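Local structure of hypothetical protein SSO2273 (Sulfolobus solfataricus, 2X4H) at residues 11-16 with 108-113; 17-22 with 76-81; 32-37 with 46-51. The protein probably acts as a metal-dependent transcription factor of the DtxR/MntR family, binding DNA and transition metal ions and forming dimers. One frame throughout, in Å; residues are numbered along the deposited sequence.

Contact 1 (11-16 with 108-113); sequences LSRREF and QFDYLI. With ZN (zinc ion), chain K.
The OD2 oxygen of Asp-110 is held from two directions, by Arg-13 across the contact and by ND1 of His-85; the latter bond probably helps to position this histidine, a zinc ligand with Glu-89 and Cys-103. NH2 of Arg-13 lies 2.6 Å from Asp-110 OD2 and is about equally near OD1, so this one terminal nitrogen straddles the carboxylate. Its N-H points to OD2 at 128°, a weak hydrogen bond, so the salt bridge probably rests more on charge than on direction. The two side chains cross at about a right angle, with OD2 at the guanidinium edge and the two planes 40° apart. Bends at chi2 and chi3 fold the arginine round to bring NH2 there. Asp-110 OD1 also accepts a weak bond from Tyr-111 N. Tyr-111 packs on the chain just before helix 13-27: its CB is 3.6 Å from Leu-11 O, and its CD1 is 4.3 Å from Ser-12 CA.

The helix start itself is closed by two nearly straight bonds. Glu-15 N gives to Ser-12 OG at 3.1 Å, and Ser-12 N gives to Glu-15 OE1 at 2.8 Å, on the anti side of the carboxylate and tilted some 30° out of its plane. Ser-12 OG also bonds Glu-50 of the third subunit, and Lys-58 forms a salt bridge with Glu-15 OE1. Glu-15 OE2 binds a zinc ion at 2.1 Å, whose other ligands are Glu-51 and, from the third subunit, Glu-50 and His-54. Glu-15 is thus both a metal ligand and half of a classic capping box.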
loop_
_atom_site.group_PDB
_atom_site.type_symbol
_atom_site.label_atom_id
_atom_site.label_comp_id
_atom_site.label_asym_id
_atom_site.label_seq_id
_atom_site.Cartn_x
_atom_site.Cartn_y
_atom_site.Cartn_z
ATOM N N LEU C 11 10.921 2.629 1.419
ATOM C CA LEU C 11 10.978 2.007 0.103
ATOM C C LEU C 11 11.602 0.662 0.352
ATOM O O LEU C 11 12.728 0.585 0.827
ATOM C CB LEU C 11 11.839 2.784 -0.891
ATOM C CG LEU C 11 11.983 2.137 -2.288
ATOM C CD1 LEU C 11 10.684 2.246 -3.106
ATOM C CD2 LEU C 11 13.142 2.732 -3.091
ATOM N N SER C 12 10.886 -0.406 0.048
ATOM C CA SER C 12 11.419 -1.712 0.369
ATOM C C SER C 12 12.338 -2.153 -0.760
ATOM O O SER C 12 12.383 -1.576 -1.850
ATOM C CB SER C 12 10.294 -2.746 0.620
ATOM O OG SER C 12 9.790 -3.256 -0.605
ATOM N N ARG C 13 13.055 -3.209 -0.466
ATOM C CA ARG C 13 13.938 -3.842 -1.410
ATOM C C ARG C 13 13.168 -4.434 -2.601
ATOM O O ARG C 13 13.612 -4.331 -3.742
ATOM C CB ARG C 13 14.708 -4.905 -0.635
ATOM C CG ARG C 13 15.529 -5.863 -1.437
ATOM C CD ARG C 13 16.825 -5.292 -1.856
ATOM N NE ARG C 13 17.607 -4.748 -0.749
ATOM C CZ ARG C 13 18.706 -4.044 -0.959
ATOM N NH1 ARG C 13 19.116 -3.831 -2.197
ATOM N NH2 ARG C 13 19.369 -3.537 0.047
ATOM N N ARG C 14 12.008 -5.030 -2.346
ATOM C CA ARG C 14 11.187 -5.559 -3.425
ATOM C C ARG C 14 10.644 -4.447 -4.314
ATOM O O ARG C 14 10.606 -4.596 -5.526
ATOM C CB ARG C 14 10.016 -6.358 -2.867
ATOM C CG ARG C 14 10.444 -7.672 -2.283
ATOM C CD ARG C 14 9.444 -8.145 -1.220
ATOM N NE ARG C 14 9.806 -9.447 -0.690
ATOM C CZ ARG C 14 10.763 -9.651 0.216
ATOM N NH1 ARG C 14 11.455 -8.639 0.722
ATOM N NH2 ARG C 14 11.028 -10.881 0.630
ATOM N N GLU C 15 10.230 -3.344 -3.695
ATOM C CA GLU C 15 9.800 -2.157 -4.423
ATOM C C GLU C 15 10.904 -1.611 -5.301
ATOM O O GLU C 15 10.678 -1.250 -6.470
ATOM C CB GLU C 15 9.316 -1.080 -3.452
ATOM C CG GLU C 15 7.901 -1.316 -2.890
ATOM C CD GLU C 15 7.549 -0.397 -1.736
ATOM O OE1 GLU C 15 8.451 0.205 -1.151
ATOM O OE2 GLU C 15 6.361 -0.261 -1.379
ATOM N N PHE C 16 12.115 -1.576 -4.746
ATOM C CA PHE C 16 13.284 -1.216 -5.501
ATOM C C PHE C 16 13.400 -1.996 -6.817
ATOM O O PHE C 16 13.616 -1.398 -7.865
ATOM C CB PHE C 16 14.523 -1.451 -4.643
ATOM C CG PHE C 16 15.785 -0.956 -5.244
ATOM C CD1 PHE C 16 15.950 0.387 -5.529
ATOM C CD2 PHE C 16 16.851 -1.822 -5.458
ATOM C CE1 PHE C 16 17.140 0.857 -6.044
ATOM C CE2 PHE C 16 18.042 -1.354 -5.976
ATOM C CZ PHE C 16 18.180 -0.014 -6.279
ATOM N N GLN C 108 20.519 -6.102 4.468
ATOM C CA GLN C 108 19.592 -6.376 5.570
ATOM C C GLN C 108 19.033 -5.139 6.286
ATOM O O GLN C 108 18.095 -5.264 7.043
ATOM C CB GLN C 108 20.246 -7.325 6.593
ATOM C CG GLN C 108 20.479 -8.723 6.038
ATOM C CD GLN C 108 21.225 -9.624 6.988
ATOM O OE1 GLN C 108 20.877 -9.729 8.168
ATOM N NE2 GLN C 108 22.259 -10.302 6.473
ATOM N N PHE C 109 19.601 -3.954 6.086
ATOM C CA PHE C 109 19.064 -2.756 6.755
ATOM C C PHE C 109 19.215 -1.421 6.008
ATOM O O PHE C 109 18.617 -0.424 6.422
ATOM C CB PHE C 109 19.658 -2.621 8.170
ATOM C CG PHE C 109 21.142 -2.410 8.201
ATOM C CD1 PHE C 109 21.678 -1.130 8.346
ATOM C CD2 PHE C 109 22.015 -3.496 8.125
ATOM C CE1 PHE C 109 23.072 -0.925 8.375
ATOM C CE2 PHE C 109 23.399 -3.305 8.151
ATOM C CZ PHE C 109 23.929 -2.014 8.276
ATOM N N ASP C 110 20.004 -1.391 4.931
ATOM C CA ASP C 110 20.176 -0.163 4.147
ATOM C C ASP C 110 18.875 0.557 3.860
ATOM O O ASP C 110 18.811 1.753 4.047
ATOM C CB ASP C 110 20.962 -0.391 2.844
ATOM C CG ASP C 110 20.438 -1.532 2.000
ATOM O OD1 ASP C 110 19.262 -1.973 2.166
ATOM O OD2 ASP C 110 21.218 -1.999 1.131
ATOM N N TYR C 111 17.850 -0.181 3.439
ATOM C CA TYR C 111 16.538 0.380 3.060
ATOM C C TYR C 111 15.733 0.966 4.234
ATOM O O TYR C 111 14.741 1.640 4.023
ATOM C CB TYR C 111 15.683 -0.693 2.344
ATOM C CG TYR C 111 15.257 -1.858 3.245
ATOM C CD1 TYR C 111 13.968 -1.913 3.774
ATOM C CD2 TYR C 111 16.144 -2.888 3.575
ATOM C CE1 TYR C 111 13.573 -2.955 4.614
ATOM C CE2 TYR C 111 15.764 -3.928 4.419
ATOM C CZ TYR C 111 14.469 -3.957 4.926
ATOM O OH TYR C 111 14.068 -4.973 5.752
ATOM N N LEU C 112 16.161 0.711 5.472
ATOM C CA LEU C 112 15.478 1.259 6.655
ATOM C C LEU C 112 16.110 2.563 7.165
ATOM O O LEU C 112 15.518 3.240 7.992
ATOM C CB LEU C 112 15.435 0.199 7.776
ATOM C CG LEU C 112 14.473 -0.938 7.397
ATOM C CD1 LEU C 112 14.846 -2.259 8.042
ATOM C CD2 LEU C 112 12.991 -0.578 7.688
ATOM N N ILE C 113 17.302 2.919 6.684
ATOM C CA ILE C 113 18.005 4.081 7.232
ATOM C C ILE C 113 17.399 5.365 6.659
ATOM O O ILE C 113 17.273 5.479 5.453
ATOM C CB ILE C 113 19.537 4.061 6.932
ATOM C CG1 ILE C 113 20.202 2.771 7.441
ATOM C CG2 ILE C 113 20.230 5.228 7.596
ATOM C CD1 ILE C 113 20.009 2.521 8.896
HETATM ZN ZN ZN K . 5.229 -2.028 -1.789
#

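Contact 2 (17-22 with 76-81); sequences SYLLTI and RSINYL
Ile-78 keeps its CG1 branch anti to the carbonyl carbon (chi1 -81°) and stretched at chi2 (175°), which carries CD1 away from helix 72-94 and onto the backbone of helix 13-27. The methyl lands beside Leu-19, 3.7 Å from Leu-19 O and 3.8 Å from Leu-19 CB. Leu-19 also points toward the opposite helix, so the two side chains cross slantwise, the Ile-78 CG1 branch lying against CB and CD1 of the leucine. The other branch of the isoleucine, CG2, meets Leu-20 CD2 more loosely at 4.2 Å. Leu-19 CD1 reaches on to Ser-77, coming 4.0 Å from its OG; that hydroxyl is engaged with backbone carbonyls of its own helix, Gly-74 among them, and offers Leu-19 only packing.

No hydrogen bond joins the two segments. Phe-16 and Lys-23 of helix 13-27 also touch Ile-78. Leu-55 of helix 45-57 packs on Leu-19 as well, while Tyr-18 reaches Leu-41 of helix 34-41.

The local axes come within 10.2 Å at 123° between their directions, an oblique crossing, consistent with a contact carried by few side chains. It is apolar helix-helix packing that joins the first helix of the probable DNA-binding part to the long helix 72-94 of the metal-binding and dimerisation part, as in DtxR-type repressors.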
loop_
_atom_site.group_PDB
_atom_site.type_symbol
_atom_site.label_atom_id
_atom_site.label_comp_id
_atom_site.label_asym_id
_atom_site.label_seq_id
_atom_site.Cartn_x
_atom_site.Cartn_y
_atom_site.Cartn_z
ATOM N N SER C 17 13.284 -3.321 -6.749
ATOM C CA SER C 17 13.293 -4.177 -7.951
ATOM C C SER C 17 12.217 -3.805 -8.973
ATOM O O SER C 17 12.475 -3.782 -10.175
ATOM C CB SER C 17 13.128 -5.647 -7.560
ATOM O OG SER C 17 14.340 -6.134 -7.038
ATOM N N TYR C 18 11.005 -3.535 -8.483
ATOM C CA TYR C 18 9.923 -3.085 -9.354
ATOM C C TYR C 18 10.346 -1.838 -10.087
ATOM O O TYR C 18 10.224 -1.767 -11.299
ATOM C CB TYR C 18 8.654 -2.765 -8.555
ATOM C CG TYR C 18 7.693 -3.904 -8.378
ATOM C CD1 TYR C 18 7.990 -4.974 -7.532
ATOM C CD2 TYR C 18 6.450 -3.891 -9.011
ATOM C CE1 TYR C 18 7.094 -6.029 -7.354
ATOM C CE2 TYR C 18 5.546 -4.930 -8.831
ATOM C CZ TYR C 18 5.867 -5.993 -8.002
ATOM O OH TYR C 18 4.961 -7.015 -7.836
ATOM N N LEU C 19 10.843 -0.854 -9.342
ATOM C CA LEU C 19 11.170 0.447 -9.915
ATOM C C LEU C 19 12.316 0.387 -10.898
ATOM O O LEU C 19 12.335 1.156 -11.858
ATOM C CB LEU C 19 11.501 1.485 -8.844
ATOM C CG LEU C 19 10.415 1.835 -7.827
ATOM C CD1 LEU C 19 10.882 3.004 -6.986
ATOM C CD2 LEU C 19 9.061 2.138 -8.488
ATOM N N LEU C 20 13.279 -0.498 -10.666
ATOM C CA LEU C 20 14.386 -0.656 -11.613
ATOM C C LEU C 20 13.880 -1.333 -12.881
ATOM O O LEU C 20 14.375 -1.053 -13.967
ATOM C CB LEU C 20 15.541 -1.462 -11.008
ATOM C CG LEU C 20 16.405 -0.712 -9.991
ATOM C CD1 LEU C 20 17.151 -1.674 -9.068
ATOM C CD2 LEU C 20 17.374 0.226 -10.714
ATOM N N THR C 21 12.893 -2.219 -12.746
ATOM C CA THR C 21 12.317 -2.878 -13.915
ATOM C C THR C 21 11.451 -1.920 -14.732
ATOM O O THR C 21 11.497 -1.935 -15.949
ATOM C CB THR C 21 11.464 -4.067 -13.535
ATOM O OG1 THR C 21 12.247 -4.999 -12.785
ATOM C CG2 THR C 21 10.950 -4.736 -14.778
ATOM N N ILE C 22 10.658 -1.106 -14.049
ATOM C CA ILE C 22 9.871 -0.060 -14.697
ATOM C C ILE C 22 10.800 0.959 -15.396
ATOM O O ILE C 22 10.558 1.345 -16.544
ATOM C CB ILE C 22 8.931 0.646 -13.667
ATOM C CG1 ILE C 22 7.845 -0.313 -13.196
ATOM C CG2 ILE C 22 8.303 1.930 -14.252
ATOM C CD1 ILE C 22 7.112 0.157 -11.951
ATOM N N ARG C 76 14.227 9.479 -7.701
ATOM C CA ARG C 76 14.845 9.943 -6.465
ATOM C C ARG C 76 15.033 8.841 -5.400
ATOM O O ARG C 76 16.083 8.767 -4.762
ATOM C CB ARG C 76 14.034 11.107 -5.880
ATOM C CG ARG C 76 14.851 12.334 -5.518
ATOM C CD ARG C 76 13.976 13.541 -5.200
ATOM N NE ARG C 76 13.878 14.431 -6.356
ATOM C CZ ARG C 76 12.768 14.730 -7.039
ATOM N NH1 ARG C 76 11.581 14.236 -6.702
ATOM N NH2 ARG C 76 12.851 15.556 -8.078
ATOM N N SER C 77 14.035 7.992 -5.208
ATOM C CA SER C 77 14.112 6.936 -4.203
ATOM C C SER C 77 14.946 5.721 -4.654
ATOM O O SER C 77 15.520 5.054 -3.823
ATOM C CB SER C 77 12.700 6.507 -3.743
ATOM O OG SER C 77 11.869 6.228 -4.843
ATOM N N ILE C 78 15.004 5.427 -5.950
ATOM C CA ILE C 78 15.988 4.471 -6.485
ATOM C C ILE C 78 17.434 4.904 -6.120
ATOM O O ILE C 78 18.220 4.122 -5.613
ATOM C CB ILE C 78 15.908 4.369 -8.030
ATOM C CG1 ILE C 78 14.772 3.449 -8.459
ATOM C CG2 ILE C 78 17.220 3.853 -8.630
ATOM C CD1 ILE C 78 14.566 3.416 -9.949
ATOM N N ASN C 79 17.760 6.161 -6.399
ATOM C CA ASN C 79 19.098 6.695 -6.122
ATOM C C ASN C 79 19.363 6.707 -4.618
ATOM O O ASN C 79 20.451 6.367 -4.166
ATOM C CB ASN C 79 19.258 8.100 -6.691
ATOM C CG ASN C 79 19.381 8.106 -8.189
ATOM O OD1 ASN C 79 19.575 7.067 -8.815
ATOM N ND2 ASN C 79 19.269 9.285 -8.780
ATOM N N TYR C 80 18.341 7.058 -3.847
ATOM C CA TYR C 80 18.541 7.165 -2.425
ATOM C C TYR C 80 18.861 5.784 -1.801
ATOM O O TYR C 80 19.757 5.681 -0.942
ATOM C CB TYR C 80 17.373 7.861 -1.728
ATOM C CG TYR C 80 17.542 7.706 -0.273
ATOM C CD1 TYR C 80 18.592 8.352 0.395
ATOM C CD2 TYR C 80 16.740 6.822 0.445
ATOM C CE1 TYR C 80 18.808 8.139 1.760
ATOM C CE2 TYR C 80 16.942 6.611 1.814
ATOM C CZ TYR C 80 17.959 7.273 2.461
ATOM O OH TYR C 80 18.105 7.057 3.808
ATOM N N LEU C 81 18.202 4.721 -2.258
ATOM C CA LEU C 81 18.571 3.377 -1.774
ATOM C C LEU C 81 19.979 2.920 -2.257
ATOM O O LEU C 81 20.705 2.220 -1.537
ATOM C CB LEU C 81 17.513 2.352 -2.151
ATOM C CG LEU C 81 17.707 0.892 -1.747
ATOM C CD1 LEU C 81 18.211 0.791 -0.326
ATOM C CD2 LEU C 81 16.368 0.141 -1.892
#

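Contact 3 (32-37 with 46-51); sequences AKINRI and SSVFEE. With ZN (zinc ion), chain L; ZN (zinc ion), chain K.
Val-48 gives up the most surface here, with Ile-34 close behind, and the valine leans on helix 34-41 with one methyl. Its CG1, anti to the backbone N (chi1 175°), does nearly all the touching: it lies 3.7 Å from Ile-34 O, 3.8 Å from Ile-37 CG2 and 3.9 Å from Ile-34 CG2. The side chains of Ile-34 and Val-48 lie alongside one another, running in opposing senses, whereas Ile-37 meets the same methyl at a slant. Ile-34 CG2 also reaches past the valine to Phe-49 N, 4.0 Å away. Phe-49 adds a looser contact through its CB, 4.4 Å from Ile-34 CG2; both residues also touch Lys-63 of strand 61-64.

Helices 34-41 and 45-57, joined by a short turn, form a helix-turn-helix, and the antiparallel strands 61-64 and 67-70 that follow are consistent with the wing of a winged version. In such motifs the second helix usually enters the DNA groove, a role only inferred here for 45-57.

Ile-22 and Tyr-18 of helix 13-27 pack on Ile-37 and Val-48, respectively. Away from this apolar seam, helix 45-57 turns Glu-50 and Glu-51 to two different zinc ions. Glu-50 OE1 binds one together with His-54 and with Glu-15 and Glu-51 of the third subunit; Glu-51 OE2 binds the other, again between this chain and the third subunit.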
loop_
_atom_site.group_PDB
_atom_site.type_symbol
_atom_site.label_atom_id
_atom_site.label_comp_id
_atom_site.label_asym_id
_atom_site.label_seq_id
_atom_site.Cartn_x
_atom_site.Cartn_y
_atom_site.Cartn_z
ATOM N N ALA C 32 5.992 0.798 -18.815
ATOM C CA ALA C 32 6.153 -0.587 -18.366
ATOM C C ALA C 32 4.773 -1.221 -18.207
ATOM O O ALA C 32 4.023 -0.828 -17.309
ATOM C CB ALA C 32 6.892 -0.629 -17.043
ATOM N N LYS C 33 4.439 -2.190 -19.061
ATOM C CA LYS C 33 3.134 -2.888 -18.962
ATOM C C LYS C 33 3.145 -3.906 -17.813
ATOM O O LYS C 33 4.174 -4.535 -17.539
ATOM C CB LYS C 33 2.747 -3.581 -20.269
ATOM C CG LYS C 33 2.812 -2.672 -21.495
ATOM C CD LYS C 33 2.005 -3.229 -22.656
ATOM C CE LYS C 33 2.552 -2.731 -23.980
ATOM N NZ LYS C 33 3.053 -1.322 -23.862
ATOM N N ILE C 34 1.983 -4.069 -17.176
ATOM C CA ILE C 34 1.840 -4.936 -16.018
ATOM C C ILE C 34 2.424 -6.309 -16.263
ATOM O O ILE C 34 3.187 -6.818 -15.429
ATOM C CB ILE C 34 0.381 -5.035 -15.564
ATOM C CG1 ILE C 34 -0.078 -3.665 -15.063
ATOM C CG2 ILE C 34 0.203 -6.099 -14.447
ATOM C CD1 ILE C 34 0.788 -3.107 -13.945
ATOM N N ASN C 35 2.147 -6.881 -17.423
ATOM C CA ASN C 35 2.593 -8.262 -17.697
ATOM C C ASN C 35 4.069 -8.411 -18.100
ATOM O O ASN C 35 4.661 -9.482 -17.929
ATOM C CB ASN C 35 1.654 -8.891 -18.706
ATOM C CG ASN C 35 0.231 -8.900 -18.197
ATOM O OD1 ASN C 35 -0.116 -9.687 -17.325
ATOM N ND2 ASN C 35 -0.585 -7.986 -18.698
ATOM N N ARG C 36 4.677 -7.339 -18.593
ATOM C CA ARG C 36 6.120 -7.364 -18.872
ATOM C C ARG C 36 6.908 -7.300 -17.566
ATOM O O ARG C 36 7.873 -8.043 -17.384
ATOM C CB ARG C 36 6.532 -6.226 -19.819
ATOM C CG ARG C 36 5.941 -6.320 -21.235
ATOM C CD ARG C 36 6.432 -7.544 -22.027
ATOM N NE ARG C 36 7.830 -7.460 -22.459
ATOM C CZ ARG C 36 8.828 -8.258 -22.066
ATOM N NH1 ARG C 36 8.637 -9.226 -21.180
ATOM N NH2 ARG C 36 10.053 -8.068 -22.572
ATOM N N ILE C 37 6.472 -6.425 -16.660
ATOM C CA ILE C 37 7.037 -6.333 -15.315
ATOM C C ILE C 37 6.959 -7.686 -14.616
ATOM O O ILE C 37 7.914 -8.114 -13.965
ATOM C CB ILE C 37 6.290 -5.318 -14.445
ATOM C CG1 ILE C 37 6.353 -3.910 -15.049
ATOM C CG2 ILE C 37 6.858 -5.322 -13.023
ATOM C CD1 ILE C 37 5.472 -2.880 -14.324
ATOM N N SER C 46 -1.403 -10.230 -11.252
ATOM C CA SER C 46 -2.273 -9.731 -10.195
ATOM C C SER C 46 -1.434 -9.138 -9.061
ATOM O O SER C 46 -1.747 -8.063 -8.559
ATOM C CB SER C 46 -3.165 -10.863 -9.648
ATOM O OG SER C 46 -2.374 -11.850 -9.010
ATOM N N SER C 47 -0.363 -9.828 -8.672
ATOM C CA SER C 47 0.595 -9.283 -7.691
ATOM C C SER C 47 1.232 -7.983 -8.183
ATOM O O SER C 47 1.350 -7.024 -7.421
ATOM C CB SER C 47 1.686 -10.296 -7.363
ATOM O OG SER C 47 1.138 -11.536 -6.949
ATOM N N VAL C 48 1.611 -7.928 -9.459
ATOM C CA VAL C 48 2.166 -6.700 -10.003
ATOM C C VAL C 48 1.131 -5.582 -10.024
ATOM O O VAL C 48 1.441 -4.466 -9.644
ATOM C CB VAL C 48 2.770 -6.892 -11.415
ATOM C CG1 VAL C 48 3.224 -5.551 -12.005
ATOM C CG2 VAL C 48 3.939 -7.858 -11.356
ATOM N N PHE C 49 -0.099 -5.876 -10.440
ATOM C CA PHE C 49 -1.171 -4.867 -10.426
ATOM C C PHE C 49 -1.408 -4.329 -9.017
ATOM O O PHE C 49 -1.542 -3.125 -8.817
ATOM C CB PHE C 49 -2.490 -5.441 -10.970
ATOM C CG PHE C 49 -3.541 -4.391 -11.248
ATOM C CD1 PHE C 49 -3.866 -4.043 -12.557
ATOM C CD2 PHE C 49 -4.198 -3.742 -10.198
ATOM C CE1 PHE C 49 -4.825 -3.081 -12.820
ATOM C CE2 PHE C 49 -5.163 -2.776 -10.450
ATOM C CZ PHE C 49 -5.485 -2.446 -11.772
ATOM N N GLU C 50 -1.477 -5.228 -8.046
ATOM C CA GLU C 50 -1.706 -4.835 -6.661
ATOM C C GLU C 50 -0.548 -3.971 -6.182
ATOM O O GLU C 50 -0.767 -2.889 -5.641
ATOM C CB GLU C 50 -1.873 -6.080 -5.776
ATOM C CG GLU C 50 -2.015 -5.836 -4.279
ATOM C CD GLU C 50 -3.293 -5.130 -3.848
ATOM O OE1 GLU C 50 -3.230 -4.469 -2.800
ATOM O OE2 GLU C 50 -4.334 -5.236 -4.513
ATOM N N GLU C 51 0.682 -4.428 -6.405
ATOM C CA GLU C 51 1.848 -3.686 -5.903
ATOM C C GLU C 51 1.941 -2.348 -6.607
ATOM O O GLU C 51 2.130 -1.317 -5.963
ATOM C CB GLU C 51 3.149 -4.488 -6.024
ATOM C CG GLU C 51 4.421 -3.787 -5.431
ATOM C CD GLU C 51 4.302 -3.491 -3.946
ATOM O OE1 GLU C 51 3.346 -3.946 -3.318
ATOM O OE2 GLU C 51 5.152 -2.799 -3.366
HETATM ZN ZN ZN L . -2.582 -4.103 -1.156
HETATM ZN ZN ZN K . 5.229 -2.028 -1.789
#

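All three contacts are partly buried. Contacts 1 and 2 share helix 13-27, lie near the centre of the chain and bridge the N-terminal DNA-binding family region to the C-terminal one; contact 3, with both segments in the N-terminal region, is the outlying one, about 18 Å from the centre, and includes the exposed Phe-49. Contacts 2 and 3 are apolar and without hydrogen bonds between their segments, whereas contact 1 mixes a salt bridge with tyrosine packing. Tyr-18 and Ile-22 connect contacts 2 and 3, while Leu-11 and Phe-16 join contact 1 to helix 72-94. A zinc ion links contacts 1 and 3, both touching the third subunit; no other chain touches contact 2.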